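PDB 2ZOP: CRISPR system Cmr subunit Cmr5, which is probably a component of the Cmr ribonucleoprotein complex, part of the CRISPR adaptive immunity that defends the cell against viruses and plasmids. Local coordinates for residues G24-L35 and V51-L62; P36-S45 and Y90-L98. All coordinates share one frame; numbering follows the deposited sequence.

Contact 1 (G24-L35 and V51-L62). With SO4 (sulfate ion), chain G.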
loop_
_atom_site.group_PDB
_atom_site.type_symbol
_atom_site.label_atom_id
_atom_site.label_comp_id
_atom_site.label_asym_id
_atom_site.label_seq_id
_atom_site.Cartn_x
_atom_site.Cartn_y
_atom_site.Cartn_z
ATOM N N GLY A 24 -11.011 -20.831 23.382
ATOM C CA GLY A 24 -10.239 -19.844 22.656
ATOM C C GLY A 24 -11.047 -19.091 21.611
ATOM O O GLY A 24 -10.469 -18.465 20.729
ATOM N N ARG A 25 -12.377 -19.128 21.704
ATOM C CA ARG A 25 -13.202 -18.428 20.719
ATOM C C ARG A 25 -12.882 -16.930 20.729
ATOM O O ARG A 25 -13.054 -16.240 19.725
ATOM C CB ARG A 25 -14.697 -18.661 20.996
ATOM C CG ARG A 25 -15.212 -18.042 22.290
ATOM C CD ARG A 25 -16.681 -18.396 22.515
ATOM N NE ARG A 25 -17.189 -17.819 23.759
ATOM C CZ ARG A 25 -18.359 -18.130 24.315
ATOM N NH1 ARG A 25 -19.164 -19.020 23.737
ATOM N NH2 ARG A 25 -18.720 -17.560 25.458
ATOM N N GLY A 26 -12.411 -16.434 21.871
ATOM C CA GLY A 26 -12.052 -15.033 21.972
ATOM C C GLY A 26 -10.804 -14.721 21.159
ATOM O O GLY A 26 -10.675 -13.644 20.581
ATOM N N GLU A 27 -9.882 -15.671 21.105
ATOM C CA GLU A 27 -8.648 -15.487 20.351
ATOM C C GLU A 27 -8.950 -15.625 18.861
ATOM O O GLU A 27 -8.319 -14.974 18.016
ATOM C CB GLU A 27 -7.611 -16.527 20.795
ATOM C CG GLU A 27 -7.366 -16.504 22.309
ATOM C CD GLU A 27 -6.418 -17.594 22.796
ATOM O OE1 GLU A 27 -6.415 -18.704 22.220
ATOM O OE2 GLU A 27 -5.682 -17.344 23.775
ATOM N N TYR A 28 -9.920 -16.482 18.557
ATOM C CA TYR A 28 -10.361 -16.727 17.192
ATOM C C TYR A 28 -10.949 -15.441 16.619
ATOM O O TYR A 28 -10.686 -15.075 15.469
ATOM C CB TYR A 28 -11.433 -17.814 17.179
ATOM C CG TYR A 28 -11.837 -18.279 15.797
ATOM C CD1 TYR A 28 -11.143 -19.302 15.155
ATOM C CD2 TYR A 28 -12.931 -17.714 15.148
ATOM C CE1 TYR A 28 -11.538 -19.758 13.896
ATOM C CE2 TYR A 28 -13.331 -18.157 13.894
ATOM C CZ TYR A 28 -12.637 -19.176 13.276
ATOM O OH TYR A 28 -13.052 -19.620 12.052
ATOM N N ARG A 29 -11.767 -14.776 17.427
ATOM C CA ARG A 29 -12.401 -13.522 17.037
ATOM C C ARG A 29 -11.344 -12.433 16.864
ATOM O O ARG A 29 -11.409 -11.647 15.915
ATOM C CB ARG A 29 -13.428 -13.092 18.104
ATOM C CG ARG A 29 -13.859 -11.621 18.015
ATOM C CD ARG A 29 -15.021 -11.300 18.967
ATOM N NE ARG A 29 -15.436 -9.900 18.862
ATOM C CZ ARG A 29 -14.794 -8.891 19.441
ATOM N NH1 ARG A 29 -13.715 -9.128 20.173
ATOM N NH2 ARG A 29 -15.215 -7.646 19.273
ATOM N N ASP A 30 -10.375 -12.386 17.783
ATOM C CA ASP A 30 -9.321 -11.381 17.699
ATOM C C ASP A 30 -8.625 -11.477 16.348
ATOM O O ASP A 30 -8.408 -10.461 15.677
ATOM C CB ASP A 30 -8.279 -11.563 18.809
ATOM C CG ASP A 30 -8.814 -11.184 20.171
ATOM O OD1 ASP A 30 -9.713 -10.320 20.231
ATOM O OD2 ASP A 30 -8.327 -11.735 21.179
HETATM N N MSE A 31 -8.286 -12.702 15.950
HETATM C CA MSE A 31 -7.621 -12.910 14.673
HETATM C C MSE A 31 -8.524 -12.588 13.488
HETATM O O MSE A 31 -8.064 -12.053 12.484
HETATM C CB MSE A 31 -7.104 -14.346 14.565
HETATM C CG MSE A 31 -5.631 -14.439 14.908
HETATM SE SE MSE A 31 -4.417 -13.956 13.452
HETATM C CE MSE A 31 -5.125 -12.285 12.821
ATOM N N ALA A 32 -9.804 -12.922 13.613
ATOM C CA ALA A 32 -10.772 -12.653 12.557
ATOM C C ALA A 32 -10.892 -11.148 12.331
ATOM O O ALA A 32 -10.979 -10.689 11.190
ATOM C CB ALA A 32 -12.144 -13.235 12.934
ATOM N N LEU A 33 -10.894 -10.379 13.418
ATOM C CA LEU A 33 -11.021 -8.924 13.316
ATOM C C LEU A 33 -9.757 -8.238 12.801
ATOM O O LEU A 33 -9.827 -7.190 12.175
ATOM C CB LEU A 33 -11.410 -8.317 14.674
ATOM C CG LEU A 33 -12.759 -8.750 15.265
ATOM C CD1 LEU A 33 -13.129 -7.840 16.429
ATOM C CD2 LEU A 33 -13.829 -8.687 14.199
ATOM N N LYS A 34 -8.607 -8.845 13.057
ATOM C CA LYS A 34 -7.331 -8.292 12.638
ATOM C C LYS A 34 -6.920 -8.630 11.200
ATOM O O LYS A 34 -6.287 -7.815 10.525
ATOM C CB LYS A 34 -6.233 -8.763 13.610
ATOM C CG LYS A 34 -4.795 -8.409 13.203
ATOM C CD LYS A 34 -4.557 -6.907 13.216
ATOM C CE LYS A 34 -4.506 -6.360 14.639
ATOM N NZ LYS A 34 -4.364 -4.882 14.654
ATOM N N LEU A 35 -7.295 -9.812 10.717
ATOM C CA LEU A 35 -6.882 -10.225 9.383
ATOM C C LEU A 35 -7.158 -9.272 8.212
ATOM O O LEU A 35 -6.257 -8.993 7.419
ATOM C CB LEU A 35 -7.430 -11.613 9.057
ATOM C CG LEU A 35 -6.881 -12.204 7.753
ATOM C CD1 LEU A 35 -5.350 -12.199 7.783
ATOM C CD2 LEU A 35 -7.425 -13.630 7.565
ATOM N N VAL A 51 -0.333 -15.166 10.251
ATOM C CA VAL A 51 -1.257 -16.151 10.793
ATOM C C VAL A 51 -0.573 -17.503 11.000
ATOM O O VAL A 51 -0.718 -18.118 12.045
ATOM C CB VAL A 51 -2.477 -16.371 9.874
ATOM C CG1 VAL A 51 -3.421 -17.391 10.516
ATOM C CG2 VAL A 51 -3.205 -15.055 9.639
ATOM N N ASP A 52 0.177 -17.957 10.003
ATOM C CA ASP A 52 0.861 -19.245 10.097
ATOM C C ASP A 52 1.908 -19.319 11.194
ATOM O O ASP A 52 2.230 -20.400 11.670
ATOM C CB ASP A 52 1.533 -19.595 8.773
ATOM C CG ASP A 52 2.433 -20.826 8.885
ATOM O OD1 ASP A 52 1.934 -21.900 9.291
ATOM O OD2 ASP A 52 3.636 -20.717 8.573
ATOM N N SER A 53 2.447 -18.175 11.600
ATOM C CA SER A 53 3.473 -18.194 12.624
ATOM C C SER A 53 2.920 -17.974 14.017
ATOM O O SER A 53 3.679 -17.853 14.971
ATOM C CB SER A 53 4.570 -17.164 12.310
ATOM O OG SER A 53 4.037 -15.859 12.194
ATOM N N ARG A 54 1.598 -17.925 14.143
ATOM C CA ARG A 54 1.002 -17.739 15.456
ATOM C C ARG A 54 1.162 -19.029 16.264
ATOM O O ARG A 54 1.127 -20.132 15.708
ATOM C CB ARG A 54 -0.479 -17.370 15.337
ATOM C CG ARG A 54 -0.759 -15.952 14.778
ATOM C CD ARG A 54 0.121 -14.887 15.438
ATOM N NE ARG A 54 1.371 -14.686 14.701
ATOM C CZ ARG A 54 2.456 -14.110 15.208
ATOM N NH1 ARG A 54 2.453 -13.675 16.464
ATOM N NH2 ARG A 54 3.545 -13.974 14.462
ATOM N N GLY A 55 1.354 -18.884 17.572
ATOM C CA GLY A 55 1.529 -20.045 18.422
ATOM C C GLY A 55 0.248 -20.545 19.050
ATOM O O GLY A 55 0.168 -21.703 19.459
ATOM N N LYS A 56 -0.764 -19.687 19.138
ATOM C CA LYS A 56 -2.022 -20.110 19.737
ATOM C C LYS A 56 -2.878 -20.795 18.679
ATOM O O LYS A 56 -3.061 -20.277 17.567
ATOM C CB LYS A 56 -2.762 -18.916 20.346
ATOM C CG LYS A 56 -2.116 -18.372 21.631
ATOM C CD LYS A 56 -2.982 -17.292 22.280
ATOM C CE LYS A 56 -2.380 -16.789 23.599
ATOM N NZ LYS A 56 -1.126 -16.008 23.403
ATOM N N GLU A 57 -3.381 -21.972 19.037
ATOM C CA GLU A 57 -4.202 -22.775 18.145
ATOM C C GLU A 57 -5.389 -22.028 17.546
ATOM O O GLU A 57 -5.634 -22.139 16.357
ATOM C CB GLU A 57 -4.704 -24.026 18.876
ATOM C CG GLU A 57 -4.902 -25.230 17.964
ATOM C CD GLU A 57 -5.985 -25.020 16.922
ATOM O OE1 GLU A 57 -7.155 -24.842 17.324
ATOM O OE2 GLU A 57 -5.671 -25.032 15.706
ATOM N N ALA A 58 -6.119 -21.270 18.365
ATOM C CA ALA A 58 -7.283 -20.536 17.881
ATOM C C ALA A 58 -6.951 -19.499 16.804
ATOM O O ALA A 58 -7.772 -19.230 15.925
ATOM C CB ALA A 58 -8.006 -19.863 19.057
ATOM N N HIS A 59 -5.756 -18.917 16.874
ATOM C CA HIS A 59 -5.336 -17.916 15.895
ATOM C C HIS A 59 -5.066 -18.581 14.542
ATOM O O HIS A 59 -5.491 -18.088 13.492
ATOM C CB HIS A 59 -4.076 -17.199 16.388
ATOM C CG HIS A 59 -4.318 -16.245 17.521
ATOM N ND1 HIS A 59 -3.298 -15.768 18.317
ATOM C CD2 HIS A 59 -5.446 -15.633 17.952
ATOM C CE1 HIS A 59 -3.787 -14.903 19.186
ATOM N NE2 HIS A 59 -5.087 -14.801 18.985
ATOM N N LYS A 60 -4.363 -19.708 14.584
ATOM C CA LYS A 60 -4.024 -20.477 13.394
ATOM C C LYS A 60 -5.294 -21.055 12.764
ATOM O O LYS A 60 -5.414 -21.121 11.541
ATOM C CB LYS A 60 -3.062 -21.607 13.776
ATOM C CG LYS A 60 -2.552 -22.456 12.619
ATOM C CD LYS A 60 -1.765 -21.620 11.609
ATOM C CE LYS A 60 -0.906 -22.493 10.698
ATOM N NZ LYS A 60 0.261 -23.074 11.426
ATOM N N ALA A 61 -6.242 -21.460 13.607
ATOM C CA ALA A 61 -7.498 -22.042 13.133
ATOM C C ALA A 61 -8.239 -21.089 12.194
ATOM O O ALA A 61 -8.820 -21.518 11.192
ATOM C CB ALA A 61 -8.390 -22.418 14.322
ATOM N N LEU A 62 -8.225 -19.799 12.516
ATOM C CA LEU A 62 -8.884 -18.815 11.655
ATOM C C LEU A 62 -8.279 -18.955 10.254
ATOM O O LEU A 62 -8.998 -19.023 9.250
ATOM C CB LEU A 62 -8.658 -17.395 12.209
ATOM C CG LEU A 62 -9.284 -16.163 11.524
ATOM C CD1 LEU A 62 -8.495 -15.779 10.278
ATOM C CD2 LEU A 62 -10.739 -16.444 11.174
HETATM S S SO4 G . 0.309 -15.889 19.294
HETATM O O1 SO4 G . -0.098 -14.483 19.113
HETATM O O2 SO4 G . -0.743 -16.800 18.787
HETATM O O3 SO4 G . 1.548 -16.132 18.531
HETATM O O4 SO4 G . 0.528 -16.142 20.732
HETATM O O HOH W 1 -5.968 -12.977 20.844
#
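With CG anti to the backbone N (chi1 -178°), Leu62 drops its branched end as a knob among Tyr28, Met31, Ala32 and Leu35. Tyr28 has the same first torsion, and Leu62 CD2 lies over one face of its ring, 3.9 Å from Tyr28 CZ. The other methyl, Leu62 CD1, meets Leu35 CD2 at 3.6 Å. The selenomethionine at 31, bent twice along its chain, crosses the imidazole of His59 with Met31 CG 3.3 Å from His59 CD2, while its selenium reaches Val51 CG2. Polar partners hold the imidazole by both nitrogens: His59 ND1 donates to sulfate O2 (2.8 Å, 157°), and His59 NE2 is linked through a water to Asp30 OD2. The sulfate, probably from the crystallisation liquor, is also bound by Gly55 N, Lys56 N and Lys56 NZ. Ala58 CB packs against Gly24 O at 3.3 Å, and the aliphatic chain of Lys56 crosses the Glu27 carboxylate. Helices 25-35 and 57-62 pass 7.7 Å apart at -44°. The Tyr28 hydroxyl is hydrogen-bonded to Asp65, while Phe104 of helix 87-111 touches both Tyr28 and Leu62, and helix 4-19 also borders the tyrosine.

Contact 2 (P36-S45 and Y90-L98)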
loop_
_atom_site.group_PDB
_atom_site.type_symbol
_atom_site.label_atom_id
_atom_site.label_comp_id
_atom_site.label_asym_id
_atom_site.label_seq_id
_atom_site.Cartn_x
_atom_site.Cartn_y
_atom_site.Cartn_z
ATOM N N PRO A 36 -8.388 -8.757 8.087
ATOM C CA PRO A 36 -8.616 -7.854 6.953
ATOM C C PRO A 36 -7.612 -6.706 6.953
ATOM O O PRO A 36 -7.077 -6.333 5.907
ATOM C CB PRO A 36 -10.054 -7.377 7.175
ATOM C CG PRO A 36 -10.695 -8.576 7.836
ATOM C CD PRO A 36 -9.631 -8.955 8.857
ATOM N N VAL A 37 -7.353 -6.167 8.140
ATOM C CA VAL A 37 -6.415 -5.063 8.303
ATOM C C VAL A 37 -5.012 -5.452 7.827
ATOM O O VAL A 37 -4.360 -4.693 7.103
ATOM C CB VAL A 37 -6.360 -4.610 9.789
ATOM C CG1 VAL A 37 -5.275 -3.581 9.993
ATOM C CG2 VAL A 37 -7.710 -4.045 10.199
ATOM N N LEU A 38 -4.540 -6.626 8.233
ATOM C CA LEU A 38 -3.211 -7.063 7.811
ATOM C C LEU A 38 -3.122 -7.262 6.304
ATOM O O LEU A 38 -2.115 -6.920 5.691
ATOM C CB LEU A 38 -2.817 -8.367 8.501
ATOM C CG LEU A 38 -2.645 -8.295 10.013
ATOM C CD1 LEU A 38 -2.204 -9.662 10.516
ATOM C CD2 LEU A 38 -1.604 -7.225 10.374
ATOM N N VAL A 39 -4.159 -7.831 5.702
ATOM C CA VAL A 39 -4.128 -8.045 4.258
ATOM C C VAL A 39 -4.020 -6.697 3.544
ATOM O O VAL A 39 -3.213 -6.540 2.631
ATOM C CB VAL A 39 -5.390 -8.817 3.761
ATOM C CG1 VAL A 39 -5.431 -8.846 2.244
ATOM C CG2 VAL A 39 -5.353 -10.269 4.294
ATOM N N ARG A 40 -4.815 -5.719 3.974
ATOM C CA ARG A 40 -4.789 -4.391 3.357
ATOM C C ARG A 40 -3.481 -3.628 3.557
ATOM O O ARG A 40 -2.929 -3.077 2.616
ATOM C CB ARG A 40 -5.933 -3.518 3.894
ATOM C CG ARG A 40 -7.313 -3.818 3.321
ATOM C CD ARG A 40 -8.272 -2.677 3.638
ATOM N NE ARG A 40 -8.469 -2.515 5.077
ATOM C CZ ARG A 40 -9.309 -3.252 5.795
ATOM N NH1 ARG A 40 -10.031 -4.195 5.202
ATOM N NH2 ARG A 40 -9.421 -3.060 7.104
ATOM N N GLN A 41 -2.988 -3.604 4.788
ATOM C CA GLN A 41 -1.778 -2.855 5.105
ATOM C C GLN A 41 -0.450 -3.570 4.867
ATOM O O GLN A 41 0.521 -2.945 4.454
ATOM C CB GLN A 41 -1.846 -2.383 6.562
ATOM C CG GLN A 41 -3.195 -1.785 6.954
ATOM C CD GLN A 41 -3.166 -1.061 8.297
ATOM O OE1 GLN A 41 -2.477 -1.477 9.227
ATOM N NE2 GLN A 41 -3.933 0.020 8.403
ATOM N N ALA A 42 -0.405 -4.873 5.121
ATOM C CA ALA A 42 0.836 -5.629 4.962
ATOM C C ALA A 42 0.906 -6.438 3.672
ATOM O O ALA A 42 1.993 -6.828 3.232
ATOM C CB ALA A 42 1.032 -6.551 6.172
ATOM N N GLY A 43 -0.246 -6.689 3.061
ATOM C CA GLY A 43 -0.259 -7.459 1.834
ATOM C C GLY A 43 -0.641 -8.894 2.142
ATOM O O GLY A 43 -0.454 -9.359 3.262
ATOM N N LEU A 44 -1.154 -9.600 1.141
ATOM C CA LEU A 44 -1.602 -10.979 1.322
ATOM C C LEU A 44 -0.551 -11.924 1.877
ATOM O O LEU A 44 -0.741 -12.544 2.926
ATOM C CB LEU A 44 -2.136 -11.532 -0.003
ATOM C CG LEU A 44 -2.618 -12.989 0.070
ATOM C CD1 LEU A 44 -3.748 -13.108 1.090
ATOM C CD2 LEU A 44 -3.085 -13.448 -1.318
ATOM N N SER A 45 0.563 -12.040 1.167
ATOM C CA SER A 45 1.637 -12.919 1.597
ATOM C C SER A 45 2.050 -12.672 3.050
ATOM O O SER A 45 2.176 -13.617 3.841
ATOM C CB SER A 45 2.833 -12.740 0.663
ATOM O OG SER A 45 3.985 -13.359 1.200
ATOM N N TYR A 90 -2.224 -12.901 -8.192
ATOM C CA TYR A 90 -1.937 -12.536 -6.805
ATOM C C TYR A 90 -2.895 -11.452 -6.335
ATOM O O TYR A 90 -3.367 -11.479 -5.199
ATOM C CB TYR A 90 -0.497 -12.034 -6.673
ATOM C CG TYR A 90 -0.066 -11.730 -5.252
ATOM C CD1 TYR A 90 0.275 -12.756 -4.362
ATOM C CD2 TYR A 90 -0.003 -10.411 -4.792
ATOM C CE1 TYR A 90 0.672 -12.469 -3.043
ATOM C CE2 TYR A 90 0.386 -10.118 -3.485
ATOM C CZ TYR A 90 0.723 -11.148 -2.618
ATOM O OH TYR A 90 1.136 -10.831 -1.342
ATOM N N LEU A 91 -3.184 -10.494 -7.211
ATOM C CA LEU A 91 -4.088 -9.412 -6.849
ATOM C C LEU A 91 -5.513 -9.939 -6.741
ATOM O O LEU A 91 -6.272 -9.508 -5.875
ATOM C CB LEU A 91 -4.008 -8.286 -7.877
ATOM C CG LEU A 91 -2.659 -7.565 -7.895
ATOM C CD1 LEU A 91 -2.595 -6.610 -9.070
ATOM C CD2 LEU A 91 -2.468 -6.818 -6.592
ATOM N N ARG A 92 -5.866 -10.872 -7.624
ATOM C CA ARG A 92 -7.190 -11.480 -7.605
ATOM C C ARG A 92 -7.339 -12.311 -6.333
ATOM O O ARG A 92 -8.375 -12.266 -5.665
ATOM C CB ARG A 92 -7.388 -12.388 -8.824
ATOM C CG ARG A 92 -8.683 -13.197 -8.766
ATOM C CD ARG A 92 -9.097 -13.736 -10.130
ATOM N NE ARG A 92 -8.161 -14.721 -10.668
ATOM C CZ ARG A 92 -7.478 -14.559 -11.799
ATOM N NH1 ARG A 92 -7.624 -13.447 -12.510
ATOM N NH2 ARG A 92 -6.663 -15.512 -12.227
ATOM N N LEU A 93 -6.304 -13.078 -6.003
ATOM C CA LEU A 93 -6.346 -13.906 -4.802
ATOM C C LEU A 93 -6.495 -12.997 -3.590
ATOM O O LEU A 93 -7.230 -13.303 -2.644
ATOM C CB LEU A 93 -5.072 -14.734 -4.672
ATOM C CG LEU A 93 -5.040 -15.681 -3.472
ATOM C CD1 LEU A 93 -6.201 -16.664 -3.565
ATOM C CD2 LEU A 93 -3.692 -16.414 -3.435
ATOM N N THR A 94 -5.793 -11.869 -3.629
ATOM C CA THR A 94 -5.861 -10.904 -2.545
ATOM C C THR A 94 -7.320 -10.467 -2.336
ATOM O O THR A 94 -7.816 -10.463 -1.212
ATOM C CB THR A 94 -4.977 -9.671 -2.854
ATOM O OG1 THR A 94 -3.589 -10.048 -2.797
ATOM C CG2 THR A 94 -5.252 -8.541 -1.855
ATOM N N ARG A 95 -8.005 -10.112 -3.421
ATOM C CA ARG A 95 -9.400 -9.674 -3.328
ATOM C C ARG A 95 -10.299 -10.730 -2.705
ATOM O O ARG A 95 -11.155 -10.415 -1.888
ATOM C CB ARG A 95 -9.966 -9.333 -4.709
ATOM C CG ARG A 95 -9.349 -8.127 -5.387
ATOM C CD ARG A 95 -10.263 -7.644 -6.512
ATOM N NE ARG A 95 -10.499 -8.671 -7.530
ATOM C CZ ARG A 95 -9.750 -8.841 -8.617
ATOM N NH1 ARG A 95 -8.708 -8.055 -8.847
ATOM N NH2 ARG A 95 -10.047 -9.797 -9.486
ATOM N N GLU A 96 -10.108 -11.976 -3.123
ATOM C CA GLU A 96 -10.891 -13.110 -2.631
ATOM C C GLU A 96 -10.661 -13.374 -1.147
ATOM O O GLU A 96 -11.606 -13.530 -0.380
ATOM C CB GLU A 96 -10.552 -14.354 -3.463
ATOM C CG GLU A 96 -11.034 -14.236 -4.903
ATOM C CD GLU A 96 -10.527 -15.344 -5.810
ATOM O OE1 GLU A 96 -10.996 -15.425 -6.969
ATOM O OE2 GLU A 96 -9.658 -16.125 -5.378
ATOM N N VAL A 97 -9.403 -13.415 -0.737
ATOM C CA VAL A 97 -9.076 -13.643 0.663
ATOM C C VAL A 97 -9.636 -12.494 1.510
ATOM O O VAL A 97 -10.231 -12.724 2.564
ATOM C CB VAL A 97 -7.543 -13.775 0.840
ATOM C CG1 VAL A 97 -7.164 -13.781 2.307
ATOM C CG2 VAL A 97 -7.074 -15.069 0.177
ATOM N N LEU A 98 -9.476 -11.261 1.037
ATOM C CA LEU A 98 -9.989 -10.106 1.779
ATOM C C LEU A 98 -11.515 -10.197 1.927
ATOM O O LEU A 98 -12.056 -9.926 3.000
ATOM C CB LEU A 98 -9.603 -8.797 1.073
ATOM C CG LEU A 98 -10.040 -7.483 1.735
ATOM C CD1 LEU A 98 -9.501 -7.435 3.152
ATOM C CD2 LEU A 98 -9.529 -6.284 0.935
HETATM O O HOH W 2 -2.008 -8.268 -1.412
#
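Leu44 enters helix 90-98 as a knob, seated among Tyr90, Leu93, Thr94 and Val97. Its two methyls part company: Leu44 CD1 packs on Val97 CG1 at 3.7 Å, and Leu44 CD2 lies equally far from Leu93 CG, the leucine lying roughly perpendicular to both side chains. With CG anti to the backbone N (chi1 179°) the branch is carried into the hole, and the second torsion sends the methyls to their different partners.

Tyr90, another wall of the hole, meets the same turn with its hydroxyl. This accepts the backbone N-H of Ser45, at the edge of the ring and near its plane; Ser45 N to Tyr90 OH is 2.8 Å, nearly straight at 167°. The phenol thus occupies a backbone N-H in the first turn of helix 44-52, while its CZ rests 3.9 Å from Leu44 CB. Thr94 OG1 sits over one face of the ring, toward the rim, and donates back to Tyr90 O at 2.8 Å. A water takes the N-H of Leu44 and donates to Thr94 OG1, so the threonine hydroxyl ties the turn to helix 90-98 as well.

Farther along, Val39 and Thr94 run antiparallel alongside one another, their methyls 4.1 Å apart at Val39 CG1 and Thr94 CG2. Leu98 ends the row between Pro36 and Arg40: its CD1 lies 3.8 Å from Pro36 O, and the arginine crosses it on the way to a salt bridge with Glu102.

Leu78 and Ala82 of helix 75-84 also touch Leu93, and Leu38 packs on Leu91 of a second subunit, so the contact borders the trimer interface. Helix 36-42 runs nearly antiparallel to helix 90-98 (-156°), and Leu44, in the first turn of the next helix, supplies the knob: knobs-into-holes packing within Cmr5's all-alpha fold.

Overall arrangement
From the N terminus the chain runs through helix 4-19 into helix 25-42, whose first part belongs to contact 1 and whose last part to contact 2. It then turns into helix 44-52 and continues into helix 57-69, which packs against the first part of helix 25-42 and closes contact 1 over a short, almost wholly helical loop of 15 residues. Contact 2 closes later, after helix 75-84, when the long helix 87-111 comes back alongside residues 36-45. The two closures cross, neither nesting in the other, and their centres lie about 17 Å apart. Helix 25-42 thus joins helix 57-69 near one end and helix 87-111 near the other, with helix 44-52 contributing to both contacts.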